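Local coordinates for protein D-glycero-D-manno-heptose 1-phosphate kinase (Bacteroides thetaiotaomicron, PDB 3K85) that probably phosphorylates D-glycero-D-manno-heptose 1-phosphate with ATP, as a kinase of the GHMP family, at residues 252-257 and 304-309; 198-203 and 313-318; 10-15 and 327-332; 167-172 and 190-195. All blocks are in the same frame, centred on the assembly; numbering follows the deposited sequence.

Contact 1: residues 252-257 and 304-309; sequences GEFARI and MFVVEP
While Phe254 and Ala255 turn to the strand, Arg256 and Glu253, elsewhere on the surface of helix 251-264, form a side-on salt bridge, Arg256 NH2 to Glu253 OE1 at 2.9 Å. Arg256 NE bonds the second oxygen, Glu253 OE2, at 3.1 Å, and both bonds reach the carboxylate from above its plane, 41° out of it at OE1. Glu260 holds Arg256 NH1, so all three guanidinium nitrogens are engaged with acids of this one helix. Across the contact everything is apolar. The axes of the short segments 252-257 and 304-306 come within 9.3 Å, their directions 134° apart. Phe254 carries its ring out with CG anti to the backbone N (chi1 175°). At the end of that ring CZ lies 3.7 Å from CE of Met304, a selenomethionine whose chain bends at its last torsion and meets the phenylalanine at about a right angle. Val306 forks over the helix: its CG2 touches Phe254 CE2 at 3.7 Å, while CG1 rests 3.8 Å from Ala255 CB. The small Ala255 lets the strand come near, its CA lying 6.0 Å from the CA of Val306. Helix 251-264 thus covers one face of the antiparallel sheet of strands 199-202, 303-306 and 291-294. With no polar bond crossing the interface, its cohesion rests on burial of methyl and ring carbons, and the charges stay on another side of the helix.

Contact 2: residues 198-203 and 313-318; sequences SMVLYF and EEVVRA
Val200 sets its two methyls against two successive valines of helix 309-320, and the side chains meet at a slant rather than end-on. Val200 CG1, anti to the backbone N (chi1 -170°), makes the closest touch, 3.6 Å from Val316 CG2. Its other branch, Val200 CG2, faces both helix valines, 4.0 Å from Val315 CG1 and also 4.0 Å from Val316 CG2. The two helix residues approach differently: the CB of Val315 is directed at the strand, whereas the CB of Val316 points past it, and that residue touches with its CG2 methyl, the one anti to its carbonyl carbon. Strand 199-202 flanks strand 303-306 in the antiparallel sheet 199-202, 303-306, 291-294, and this helix packs on the face where Val200 and Phe305 lie together; Met199 and Leu201 point to the other face, where they meet Leu12 of strand 4-15. Met199 O accepts a hydrogen bond from Lys312 NZ, a polar tie from the same helix to the strand. On the outward side of the helix, Glu313 OE2 and Arg317 NE form a long salt bridge of 3.6 Å, with the oxygen well out of the guanidinium plane, so charge alone links them.

Contact 3: residues 10-15 and 327-332; sequences LRLGLA and MPFQFI
Leu12 of strand 4-15, part of the large mixed sheet, packs against Phe329 and Phe331 of the loop that leads toward strand 337-340. The strand ends in a classic beta bulge, where Leu14 and Ala15 both face Leu33. From the backbone, Leu12 CB heads toward the loop. Its CG then sits 4.1 Å from the selenium of Met304, with chi1 at -113°, off the staggered values. At the fork CD1 lies against the side chain of Leu201, while CD2 continues to the aromatic pair. This one methyl lies 4.0 Å from Phe329 CE1 and 4.1 Å from Phe331 CE1; the Leu12 side chain as a whole lies about perpendicular to each of the two phenylalanine side chains. Met199, a selenomethionine of strand 199-202, also presses on Leu12 CD2. The two rings support each other from within the loop: Phe329 CE1 stands 3.9 Å above one face of Phe331, displaced toward the rim.

Contact 4: residues 167-172 and 190-195; sequences GGFNYM and WIVDEL
The beta hairpin of strands 169-175 and 179-185 runs on into helix 189-197, which folds back so that Val192 and Leu195 meet Phe169 at the start of the first strand. Phe169 places its ring with CG anti to the carbonyl carbon (chi1 -77°), directing it at the helix. One methyl, Leu195 CD2, arrives at the ring edge and near its plane, 4.1 Å from Phe169 CE1 and 4.2 Å from Phe169 CZ. The other partner approaches the ring obliquely, Val192 CG2 lying 4.2 Å from Phe169 CE2. Spaced three residues apart, Val192 and Leu195 present their side chains from the same flank of the helix. Met187, in the connection before the helix, also touches Phe169 and Val192, while the ring of Phe331 meets that of Phe169 with planes at about 50°. The interface between the segments is wholly aliphatic on aromatic, and at contacts of 4.1 to 4.2 Å it depends on shape and burial rather than on any directed bond.

Contacts 1 and 2 meet opposite faces of one small sheet, their centres about 12 Å apart; Phe305 O and Val200 N, 2.9 Å apart, probably hydrogen-bond between its strands. Leu201 O, 2.7 Å from Met327 N, probably hydrogen-bonds this sheet to the loop of contact 3, while Met199 CE, 3.3 Å from Leu12 CD2, links it to the large sheet. The centre of contact 3 is about 9 Å from that of contact 4, and Phe331 CE2 reaches Leu195 CD2 at 3.5 Å. Contacts 1 and 4 touch through Phe254 CD2 and Leu195 CD1, 3.9 Å apart. Contact 3 also borders the glycine-rich loop at Gly112 and Leu113, which Arg11 bonds; as in other GHMP kinases, that loop probably binds ATP phosphates.

Contact 1: residues 252-257 and 304-309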
loop_
_atom_site.group_PDB
_atom_site.type_symbol
_atom_site.label_atom_id
_atom_site.label_comp_id
_atom_site.label_asym_id
_atom_site.label_seq_id
_atom_site.Cartn_x
_atom_site.Cartn_y
_atom_site.Cartn_z
ATOM N N GLY A 252 -16.914 -2.787 -11.785
ATOM C CA GLY A 252 -17.697 -3.724 -12.570
ATOM C C GLY A 252 -17.052 -5.098 -12.537
ATOM O O GLY A 252 -17.731 -6.116 -12.353
ATOM N N GLU A 253 -15.731 -5.133 -12.705
ATOM C CA GLU A 253 -15.010 -6.394 -12.677
ATOM C C GLU A 253 -15.129 -7.005 -11.286
ATOM O O GLU A 253 -15.194 -8.224 -11.139
ATOM C CB GLU A 253 -13.540 -6.182 -13.031
ATOM C CG GLU A 253 -12.708 -7.460 -12.991
ATOM C CD GLU A 253 -13.177 -8.522 -13.988
ATOM O OE1 GLU A 253 -12.555 -9.612 -14.028
ATOM O OE2 GLU A 253 -14.157 -8.269 -14.728
ATOM N N PHE A 254 -15.166 -6.153 -10.264
ATOM C CA PHE A 254 -15.287 -6.639 -8.896
ATOM C C PHE A 254 -16.647 -7.313 -8.741
ATOM O O PHE A 254 -16.777 -8.360 -8.101
ATOM C CB PHE A 254 -15.138 -5.481 -7.896
ATOM C CG PHE A 254 -15.362 -5.880 -6.460
ATOM C CD1 PHE A 254 -14.739 -7.008 -5.926
ATOM C CD2 PHE A 254 -16.199 -5.127 -5.643
ATOM C CE1 PHE A 254 -14.948 -7.378 -4.598
ATOM C CE2 PHE A 254 -16.416 -5.482 -4.316
ATOM C CZ PHE A 254 -15.792 -6.608 -3.789
ATOM N N ALA A 255 -17.662 -6.707 -9.339
ATOM C CA ALA A 255 -19.011 -7.254 -9.278
ATOM C C ALA A 255 -19.023 -8.636 -9.948
ATOM O O ALA A 255 -19.555 -9.605 -9.407
ATOM C CB ALA A 255 -19.996 -6.297 -9.982
ATOM N N ARG A 256 -18.421 -8.724 -11.124
ATOM C CA ARG A 256 -18.378 -9.990 -11.836
ATOM C C ARG A 256 -17.755 -11.079 -10.957
ATOM O O ARG A 256 -18.334 -12.148 -10.773
ATOM C CB ARG A 256 -17.571 -9.844 -13.124
ATOM C CG ARG A 256 -17.715 -11.026 -14.067
ATOM C CD ARG A 256 -16.725 -10.952 -15.231
ATOM N NE ARG A 256 -15.347 -11.131 -14.780
ATOM C CZ ARG A 256 -14.925 -12.185 -14.086
ATOM N NH1 ARG A 256 -15.776 -13.156 -13.764
ATOM N NH2 ARG A 256 -13.655 -12.273 -13.711
ATOM N N ILE A 257 -16.575 -10.797 -10.408
ATOM C CA ILE A 257 -15.877 -11.762 -9.566
ATOM C C ILE A 257 -16.745 -12.210 -8.395
ATOM O O ILE A 257 -16.774 -13.395 -8.058
ATOM C CB ILE A 257 -14.541 -11.183 -9.046
ATOM C CG1 ILE A 257 -13.640 -10.840 -10.231
ATOM C CG2 ILE A 257 -13.841 -12.187 -8.145
ATOM C CD1 ILE A 257 -12.366 -10.153 -9.839
HETATM N N MSE A 304 -23.358 -8.710 1.303
HETATM C CA MSE A 304 -22.641 -7.574 0.751
HETATM C C MSE A 304 -23.072 -7.457 -0.703
HETATM O O MSE A 304 -22.859 -8.372 -1.495
HETATM C CB MSE A 304 -21.135 -7.806 0.844
HETATM C CG MSE A 304 -20.286 -6.643 0.365
HETATM SE SE MSE A 304 -18.393 -7.005 0.591
HETATM C CE MSE A 304 -18.055 -7.870 -1.108
ATOM N N PHE A 305 -23.695 -6.338 -1.044
ATOM C CA PHE A 305 -24.163 -6.113 -2.407
ATOM C C PHE A 305 -23.362 -5.037 -3.132
ATOM O O PHE A 305 -23.021 -4.007 -2.556
ATOM C CB PHE A 305 -25.636 -5.704 -2.395
ATOM C CG PHE A 305 -26.585 -6.829 -2.117
ATOM C CD1 PHE A 305 -26.749 -7.858 -3.040
ATOM C CD2 PHE A 305 -27.344 -6.845 -0.952
ATOM C CE1 PHE A 305 -27.665 -8.890 -2.806
ATOM C CE2 PHE A 305 -28.262 -7.871 -0.707
ATOM C CZ PHE A 305 -28.422 -8.894 -1.637
ATOM N N VAL A 306 -23.070 -5.284 -4.403
ATOM C CA VAL A 306 -22.340 -4.331 -5.227
ATOM C C VAL A 306 -23.305 -3.809 -6.293
ATOM O O VAL A 306 -23.754 -4.563 -7.150
ATOM C CB VAL A 306 -21.121 -4.999 -5.911
ATOM C CG1 VAL A 306 -20.539 -4.079 -6.980
ATOM C CG2 VAL A 306 -20.061 -5.327 -4.864
ATOM N N VAL A 307 -23.616 -2.517 -6.237
ATOM C CA VAL A 307 -24.549 -1.922 -7.187
ATOM C C VAL A 307 -24.050 -0.627 -7.840
ATOM O O VAL A 307 -23.166 0.056 -7.316
ATOM C CB VAL A 307 -25.907 -1.644 -6.492
ATOM C CG1 VAL A 307 -25.717 -0.641 -5.367
ATOM C CG2 VAL A 307 -26.926 -1.148 -7.498
ATOM N N GLU A 308 -24.616 -0.312 -9.004
ATOM C CA GLU A 308 -24.274 0.905 -9.733
ATOM C C GLU A 308 -24.678 2.042 -8.809
ATOM O O GLU A 308 -25.790 2.044 -8.275
ATOM C CB GLU A 308 -25.089 0.995 -11.022
ATOM C CG GLU A 308 -24.280 1.108 -12.295
ATOM C CD GLU A 308 -25.161 1.014 -13.528
ATOM O OE1 GLU A 308 -25.846 -0.020 -13.681
ATOM O OE2 GLU A 308 -25.178 1.965 -14.339
ATOM N N PRO A 309 -23.783 3.022 -8.604
ATOM C CA PRO A 309 -24.055 4.168 -7.731
ATOM C C PRO A 309 -25.420 4.846 -7.929
ATOM O O PRO A 309 -26.148 5.079 -6.961
ATOM C CB PRO A 309 -22.887 5.101 -8.034
ATOM C CG PRO A 309 -21.769 4.139 -8.282
ATOM C CD PRO A 309 -22.428 3.112 -9.175
#

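Contact 2: residues 198-203 and 313-318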
loop_
_atom_site.group_PDB
_atom_site.type_symbol
_atom_site.label_atom_id
_atom_site.label_comp_id
_atom_site.label_asym_id
_atom_site.label_seq_id
_atom_site.Cartn_x
_atom_site.Cartn_y
_atom_site.Cartn_z
ATOM N N SER A 198 -20.908 2.281 -4.403
ATOM C CA SER A 198 -21.295 1.097 -5.158
ATOM C C SER A 198 -21.603 -0.084 -4.234
ATOM O O SER A 198 -21.827 -1.195 -4.708
ATOM C CB SER A 198 -20.168 0.678 -6.109
ATOM O OG SER A 198 -19.904 1.657 -7.091
HETATM N N MSE A 199 -21.621 0.137 -2.925
HETATM C CA MSE A 199 -21.883 -0.978 -2.016
HETATM C C MSE A 199 -22.954 -0.809 -0.958
HETATM O O MSE A 199 -23.146 0.265 -0.390
HETATM C CB MSE A 199 -20.594 -1.406 -1.321
HETATM C CG MSE A 199 -19.670 -2.216 -2.191
HETATM SE SE MSE A 199 -17.963 -2.511 -1.335
HETATM C CE MSE A 199 -18.589 -3.173 0.383
ATOM N N VAL A 200 -23.638 -1.912 -0.687
ATOM C CA VAL A 200 -24.689 -1.941 0.310
ATOM C C VAL A 200 -24.417 -3.084 1.298
ATOM O O VAL A 200 -24.183 -4.225 0.896
ATOM C CB VAL A 200 -26.070 -2.154 -0.352
ATOM C CG1 VAL A 200 -27.181 -1.925 0.667
ATOM C CG2 VAL A 200 -26.228 -1.215 -1.530
ATOM N N LEU A 201 -24.423 -2.754 2.585
ATOM C CA LEU A 201 -24.211 -3.723 3.654
ATOM C C LEU A 201 -25.570 -4.045 4.254
ATOM O O LEU A 201 -26.206 -3.175 4.852
ATOM C CB LEU A 201 -23.318 -3.127 4.736
ATOM C CG LEU A 201 -21.841 -3.505 4.737
ATOM C CD1 LEU A 201 -21.536 -4.250 6.028
ATOM C CD2 LEU A 201 -21.504 -4.358 3.520
ATOM N N TYR A 202 -26.016 -5.287 4.114
ATOM C CA TYR A 202 -27.323 -5.667 4.640
ATOM C C TYR A 202 -27.343 -6.917 5.522
ATOM O O TYR A 202 -26.957 -8.007 5.096
ATOM C CB TYR A 202 -28.306 -5.848 3.478
ATOM C CG TYR A 202 -29.689 -6.267 3.908
ATOM C CD1 TYR A 202 -30.447 -5.467 4.762
ATOM C CD2 TYR A 202 -30.237 -7.477 3.473
ATOM C CE1 TYR A 202 -31.721 -5.860 5.179
ATOM C CE2 TYR A 202 -31.511 -7.883 3.882
ATOM C CZ TYR A 202 -32.246 -7.070 4.736
ATOM O OH TYR A 202 -33.494 -7.474 5.156
ATOM N N PHE A 203 -27.802 -6.744 6.758
ATOM C CA PHE A 203 -27.902 -7.850 7.702
ATOM C C PHE A 203 -29.342 -8.355 7.691
ATOM O O PHE A 203 -30.240 -7.666 7.209
ATOM C CB PHE A 203 -27.545 -7.391 9.115
ATOM C CG PHE A 203 -26.129 -6.913 9.266
ATOM C CD1 PHE A 203 -25.713 -5.720 8.683
ATOM C CD2 PHE A 203 -25.221 -7.635 10.033
ATOM C CE1 PHE A 203 -24.413 -5.249 8.867
ATOM C CE2 PHE A 203 -23.920 -7.173 10.224
ATOM C CZ PHE A 203 -23.518 -5.976 9.640
ATOM N N GLU A 313 -29.498 3.896 -4.081
ATOM C CA GLU A 313 -30.625 4.300 -3.236
ATOM C C GLU A 313 -31.844 3.388 -3.389
ATOM O O GLU A 313 -32.540 3.094 -2.410
ATOM C CB GLU A 313 -31.030 5.753 -3.521
ATOM C CG GLU A 313 -32.265 6.210 -2.750
ATOM C CD GLU A 313 -32.088 6.186 -1.234
ATOM O OE1 GLU A 313 -31.566 5.187 -0.701
ATOM O OE2 GLU A 313 -32.490 7.166 -0.569
ATOM N N GLU A 314 -32.099 2.951 -4.617
ATOM C CA GLU A 314 -33.219 2.065 -4.892
ATOM C C GLU A 314 -32.967 0.778 -4.118
ATOM O O GLU A 314 -33.768 0.387 -3.269
ATOM C CB GLU A 314 -33.304 1.782 -6.391
ATOM C CG GLU A 314 -34.681 2.021 -7.005
ATOM C CD GLU A 314 -35.271 3.384 -6.653
ATOM O OE1 GLU A 314 -35.832 3.533 -5.548
ATOM O OE2 GLU A 314 -35.167 4.313 -7.481
ATOM N N VAL A 315 -31.841 0.131 -4.403
ATOM C CA VAL A 315 -31.476 -1.099 -3.718
ATOM C C VAL A 315 -31.646 -0.940 -2.207
ATOM O O VAL A 315 -32.302 -1.755 -1.555
ATOM C CB VAL A 315 -30.004 -1.486 -4.025
ATOM C CG1 VAL A 315 -29.572 -2.660 -3.156
ATOM C CG2 VAL A 315 -29.859 -1.850 -5.501
ATOM N N VAL A 316 -31.060 0.115 -1.651
ATOM C CA VAL A 316 -31.154 0.348 -0.220
ATOM C C VAL A 316 -32.584 0.495 0.263
ATOM O O VAL A 316 -32.932 -0.021 1.320
ATOM C CB VAL A 316 -30.350 1.596 0.202
ATOM C CG1 VAL A 316 -30.764 2.047 1.595
ATOM C CG2 VAL A 316 -28.866 1.269 0.205
ATOM N N ARG A 317 -33.419 1.190 -0.502
ATOM C CA ARG A 317 -34.811 1.382 -0.096
ATOM C C ARG A 317 -35.613 0.084 -0.086
ATOM O O ARG A 317 -36.388 -0.174 0.837
ATOM C CB ARG A 317 -35.499 2.403 -1.005
ATOM C CG ARG A 317 -35.275 3.839 -0.575
ATOM C CD ARG A 317 -35.930 4.813 -1.534
ATOM N NE ARG A 317 -35.935 6.176 -1.008
ATOM C CZ ARG A 317 -36.475 7.215 -1.636
ATOM N NH1 ARG A 317 -37.054 7.044 -2.818
ATOM N NH2 ARG A 317 -36.436 8.420 -1.086
ATOM N N ALA A 318 -35.417 -0.728 -1.119
ATOM C CA ALA A 318 -36.115 -1.995 -1.247
ATOM C C ALA A 318 -35.754 -2.933 -0.105
ATOM O O ALA A 318 -36.640 -3.458 0.569
ATOM C CB ALA A 318 -35.776 -2.635 -2.577
#

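Contact 3: residues 10-15 and 327-332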
loop_
_atom_site.group_PDB
_atom_site.type_symbol
_atom_site.label_atom_id
_atom_site.label_comp_id
_atom_site.label_asym_id
_atom_site.label_seq_id
_atom_site.Cartn_x
_atom_site.Cartn_y
_atom_site.Cartn_z
ATOM N N LEU A 10 -13.760 -2.964 12.385
ATOM C CA LEU A 10 -14.219 -4.265 11.930
ATOM C C LEU A 10 -13.822 -4.254 10.467
ATOM O O LEU A 10 -13.266 -3.270 9.993
ATOM C CB LEU A 10 -15.738 -4.396 12.084
ATOM C CG LEU A 10 -16.292 -4.339 13.516
ATOM C CD1 LEU A 10 -17.803 -4.201 13.457
ATOM C CD2 LEU A 10 -15.904 -5.594 14.299
ATOM N N ARG A 11 -14.106 -5.324 9.743
ATOM C CA ARG A 11 -13.696 -5.364 8.354
ATOM C C ARG A 11 -14.660 -6.085 7.443
ATOM O O ARG A 11 -15.532 -6.808 7.892
ATOM C CB ARG A 11 -12.323 -6.028 8.268
ATOM C CG ARG A 11 -12.293 -7.455 8.807
ATOM C CD ARG A 11 -12.954 -8.416 7.828
ATOM N NE ARG A 11 -13.041 -9.782 8.333
ATOM C CZ ARG A 11 -14.160 -10.500 8.310
ATOM N NH1 ARG A 11 -15.270 -9.971 7.815
ATOM N NH2 ARG A 11 -14.169 -11.745 8.765
ATOM N N LEU A 12 -14.478 -5.871 6.148
ATOM C CA LEU A 12 -15.281 -6.506 5.122
ATOM C C LEU A 12 -14.343 -7.475 4.428
ATOM O O LEU A 12 -13.212 -7.114 4.091
ATOM C CB LEU A 12 -15.758 -5.480 4.106
ATOM C CG LEU A 12 -17.245 -5.175 4.025
ATOM C CD1 LEU A 12 -17.875 -5.179 5.409
ATOM C CD2 LEU A 12 -17.408 -3.818 3.354
ATOM N N GLY A 13 -14.808 -8.706 4.232
ATOM C CA GLY A 13 -13.999 -9.698 3.553
ATOM C C GLY A 13 -14.266 -9.522 2.076
ATOM O O GLY A 13 -15.268 -10.014 1.555
ATOM N N LEU A 14 -13.381 -8.815 1.389
ATOM C CA LEU A 14 -13.585 -8.582 -0.026
ATOM C C LEU A 14 -13.366 -9.824 -0.870
ATOM O O LEU A 14 -14.138 -10.080 -1.791
ATOM C CB LEU A 14 -12.698 -7.430 -0.505
ATOM C CG LEU A 14 -13.036 -6.114 0.214
ATOM C CD1 LEU A 14 -12.125 -5.005 -0.239
ATOM C CD2 LEU A 14 -14.487 -5.756 -0.059
ATOM N N ALA A 15 -12.334 -10.606 -0.560
ATOM C CA ALA A 15 -12.049 -11.812 -1.340
ATOM C C ALA A 15 -11.019 -12.741 -0.706
ATOM O O ALA A 15 -10.201 -12.319 0.119
ATOM C CB ALA A 15 -11.587 -11.429 -2.735
HETATM N N MSE A 327 -26.970 -1.576 6.831
HETATM C CA MSE A 327 -26.004 -0.924 7.700
HETATM C C MSE A 327 -25.079 0.003 6.917
HETATM O O MSE A 327 -24.252 -0.446 6.124
HETATM C CB MSE A 327 -25.184 -1.982 8.452
HETATM C CG MSE A 327 -24.141 -1.420 9.412
HETATM SE SE MSE A 327 -24.871 -0.211 10.755
HETATM C CE MSE A 327 -24.998 -1.429 12.258
ATOM N N PRO A 328 -25.219 1.321 7.122
ATOM C CA PRO A 328 -24.380 2.297 6.427
ATOM C C PRO A 328 -22.948 2.226 6.955
ATOM O O PRO A 328 -22.719 2.071 8.158
ATOM C CB PRO A 328 -25.065 3.619 6.750
ATOM C CG PRO A 328 -25.590 3.378 8.124
ATOM C CD PRO A 328 -26.189 1.999 8.001
ATOM N N PHE A 329 -21.983 2.350 6.053
ATOM C CA PHE A 329 -20.594 2.259 6.458
ATOM C C PHE A 329 -19.692 3.074 5.547
ATOM O O PHE A 329 -20.100 3.555 4.495
ATOM C CB PHE A 329 -20.139 0.798 6.393
ATOM C CG PHE A 329 -19.871 0.326 4.996
ATOM C CD1 PHE A 329 -18.582 0.362 4.474
ATOM C CD2 PHE A 329 -20.921 -0.042 4.158
ATOM C CE1 PHE A 329 -18.345 0.048 3.136
ATOM C CE2 PHE A 329 -20.696 -0.359 2.809
ATOM C CZ PHE A 329 -19.408 -0.313 2.299
ATOM N N GLN A 330 -18.442 3.187 5.972
ATOM C CA GLN A 330 -17.413 3.870 5.221
ATOM C C GLN A 330 -16.118 3.111 5.514
ATOM O O GLN A 330 -15.935 2.575 6.612
ATOM C CB GLN A 330 -17.291 5.328 5.670
ATOM C CG GLN A 330 -18.509 6.178 5.337
ATOM C CD GLN A 330 -18.788 6.217 3.844
ATOM O OE1 GLN A 330 -17.934 6.627 3.056
ATOM N NE2 GLN A 330 -19.984 5.789 3.447
ATOM N N PHE A 331 -15.240 3.038 4.524
ATOM C CA PHE A 331 -13.963 2.367 4.696
ATOM C C PHE A 331 -13.094 3.267 5.553
ATOM O O PHE A 331 -13.148 4.488 5.422
ATOM C CB PHE A 331 -13.303 2.152 3.341
ATOM C CG PHE A 331 -13.946 1.078 2.526
ATOM C CD1 PHE A 331 -13.855 -0.256 2.917
ATOM C CD2 PHE A 331 -14.639 1.394 1.369
ATOM C CE1 PHE A 331 -14.443 -1.260 2.165
ATOM C CE2 PHE A 331 -15.235 0.401 0.605
ATOM C CZ PHE A 331 -15.137 -0.930 1.001
ATOM N N ILE A 332 -12.310 2.680 6.446
ATOM C CA ILE A 332 -11.438 3.480 7.290
ATOM C C ILE A 332 -10.023 2.964 7.034
ATOM O O ILE A 332 -9.798 1.754 6.999
ATOM C CB ILE A 332 -11.854 3.362 8.791
ATOM C CG1 ILE A 332 -10.976 4.265 9.655
ATOM C CG2 ILE A 332 -11.748 1.936 9.262
ATOM C CD1 ILE A 332 -11.116 5.754 9.326
#

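Contact 4: residues 167-172 and 190-195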
loop_
_atom_site.group_PDB
_atom_site.type_symbol
_atom_site.label_atom_id
_atom_site.label_comp_id
_atom_site.label_asym_id
_atom_site.label_seq_id
_atom_site.Cartn_x
_atom_site.Cartn_y
_atom_site.Cartn_z
ATOM N N GLY A 167 -5.319 -2.196 9.608
ATOM C CA GLY A 167 -6.178 -1.158 9.056
ATOM C C GLY A 167 -5.997 -0.911 7.570
ATOM O O GLY A 167 -4.952 -1.253 7.001
ATOM N N GLY A 168 -7.023 -0.324 6.946
ATOM C CA GLY A 168 -7.001 -0.013 5.519
ATOM C C GLY A 168 -7.317 -1.179 4.589
ATOM O O GLY A 168 -7.957 -2.144 5.001
ATOM N N PHE A 169 -6.908 -1.066 3.320
ATOM C CA PHE A 169 -7.081 -2.138 2.333
ATOM C C PHE A 169 -5.775 -2.961 2.358
ATOM O O PHE A 169 -4.696 -2.459 2.021
ATOM C CB PHE A 169 -7.288 -1.573 0.923
ATOM C CG PHE A 169 -8.669 -1.047 0.672
ATOM C CD1 PHE A 169 -9.546 -1.731 -0.165
ATOM C CD2 PHE A 169 -9.106 0.123 1.290
ATOM C CE1 PHE A 169 -10.842 -1.257 -0.376
ATOM C CE2 PHE A 169 -10.402 0.604 1.083
ATOM C CZ PHE A 169 -11.268 -0.088 0.253
ATOM N N ASN A 170 -5.878 -4.219 2.769
ATOM C CA ASN A 170 -4.714 -5.092 2.861
ATOM C C ASN A 170 -4.840 -6.334 1.964
ATOM O O ASN A 170 -5.939 -6.824 1.700
ATOM C CB ASN A 170 -4.504 -5.520 4.325
ATOM C CG ASN A 170 -4.046 -4.367 5.215
ATOM O OD1 ASN A 170 -4.618 -4.113 6.281
ATOM N ND2 ASN A 170 -2.997 -3.669 4.784
ATOM N N TYR A 171 -3.701 -6.798 1.460
ATOM C CA TYR A 171 -3.626 -8.007 0.641
ATOM C C TYR A 171 -2.676 -8.826 1.492
ATOM O O TYR A 171 -1.481 -8.536 1.563
ATOM C CB TYR A 171 -3.002 -7.709 -0.711
ATOM C CG TYR A 171 -2.882 -8.900 -1.640
ATOM C CD1 TYR A 171 -3.986 -9.372 -2.341
ATOM C CD2 TYR A 171 -1.643 -9.508 -1.874
ATOM C CE1 TYR A 171 -3.869 -10.413 -3.263
ATOM C CE2 TYR A 171 -1.515 -10.547 -2.788
ATOM C CZ TYR A 171 -2.636 -10.993 -3.478
ATOM O OH TYR A 171 -2.534 -12.023 -4.379
HETATM N N MSE A 172 -3.223 -9.823 2.169
HETATM C CA MSE A 172 -2.448 -10.654 3.075
HETATM C C MSE A 172 -2.077 -12.002 2.496
HETATM O O MSE A 172 -2.884 -12.663 1.832
HETATM C CB MSE A 172 -3.231 -10.864 4.371
HETATM C CG MSE A 172 -3.967 -9.616 4.832
HETATM SE SE MSE A 172 -4.866 -9.797 6.533
HETATM C CE MSE A 172 -4.423 -8.040 7.277
ATOM N N TRP A 190 -10.494 8.358 -4.893
ATOM C CA TRP A 190 -11.624 8.203 -5.785
ATOM C C TRP A 190 -12.086 6.758 -5.943
ATOM O O TRP A 190 -13.258 6.507 -6.214
ATOM C CB TRP A 190 -11.322 8.809 -7.158
ATOM C CG TRP A 190 -10.471 7.960 -8.047
ATOM C CD1 TRP A 190 -9.129 8.066 -8.236
ATOM C CD2 TRP A 190 -10.913 6.893 -8.899
ATOM N NE1 TRP A 190 -8.702 7.139 -9.151
ATOM C CE2 TRP A 190 -9.777 6.404 -9.577
ATOM C CE3 TRP A 190 -12.155 6.303 -9.153
ATOM C CZ2 TRP A 190 -9.848 5.348 -10.500
ATOM C CZ3 TRP A 190 -12.224 5.249 -10.070
ATOM C CH2 TRP A 190 -11.077 4.787 -10.730
ATOM N N ILE A 191 -11.178 5.803 -5.779
ATOM C CA ILE A 191 -11.548 4.387 -5.898
ATOM C C ILE A 191 -12.356 4.007 -4.657
ATOM O O ILE A 191 -13.366 3.298 -4.733
ATOM C CB ILE A 191 -10.286 3.483 -6.001
ATOM C CG1 ILE A 191 -9.589 3.736 -7.339
ATOM C CG2 ILE A 191 -10.661 2.013 -5.849
ATOM C CD1 ILE A 191 -8.270 3.019 -7.465
ATOM N N VAL A 192 -11.913 4.512 -3.515
ATOM C CA VAL A 192 -12.586 4.239 -2.258
ATOM C C VAL A 192 -13.981 4.839 -2.280
ATOM O O VAL A 192 -14.947 4.173 -1.899
ATOM C CB VAL A 192 -11.806 4.822 -1.076
ATOM C CG1 VAL A 192 -12.545 4.539 0.230
ATOM C CG2 VAL A 192 -10.415 4.216 -1.047
ATOM N N ASP A 193 -14.086 6.097 -2.712
ATOM C CA ASP A 193 -15.388 6.755 -2.813
ATOM C C ASP A 193 -16.276 6.034 -3.837
ATOM O O ASP A 193 -17.473 5.842 -3.612
ATOM C CB ASP A 193 -15.238 8.226 -3.231
ATOM C CG ASP A 193 -14.817 9.117 -2.085
ATOM O OD1 ASP A 193 -15.359 8.961 -0.971
ATOM O OD2 ASP A 193 -13.956 9.987 -2.300
ATOM N N GLU A 194 -15.691 5.637 -4.961
ATOM C CA GLU A 194 -16.464 4.936 -5.980
ATOM C C GLU A 194 -16.974 3.617 -5.429
ATOM O O GLU A 194 -18.128 3.261 -5.653
ATOM C CB GLU A 194 -15.618 4.654 -7.221
ATOM C CG GLU A 194 -16.397 3.983 -8.350
ATOM C CD GLU A 194 -17.482 4.881 -8.941
ATOM O OE1 GLU A 194 -17.724 5.981 -8.395
ATOM O OE2 GLU A 194 -18.098 4.482 -9.956
ATOM N N LEU A 195 -16.107 2.890 -4.721
ATOM C CA LEU A 195 -16.490 1.606 -4.155
ATOM C C LEU A 195 -17.553 1.789 -3.075
ATOM O O LEU A 195 -18.507 1.012 -3.005
ATOM C CB LEU A 195 -15.269 0.882 -3.567
ATOM C CG LEU A 195 -15.479 -0.609 -3.262
ATOM C CD1 LEU A 195 -15.530 -1.406 -4.568
ATOM C CD2 LEU A 195 -14.360 -1.124 -2.383
#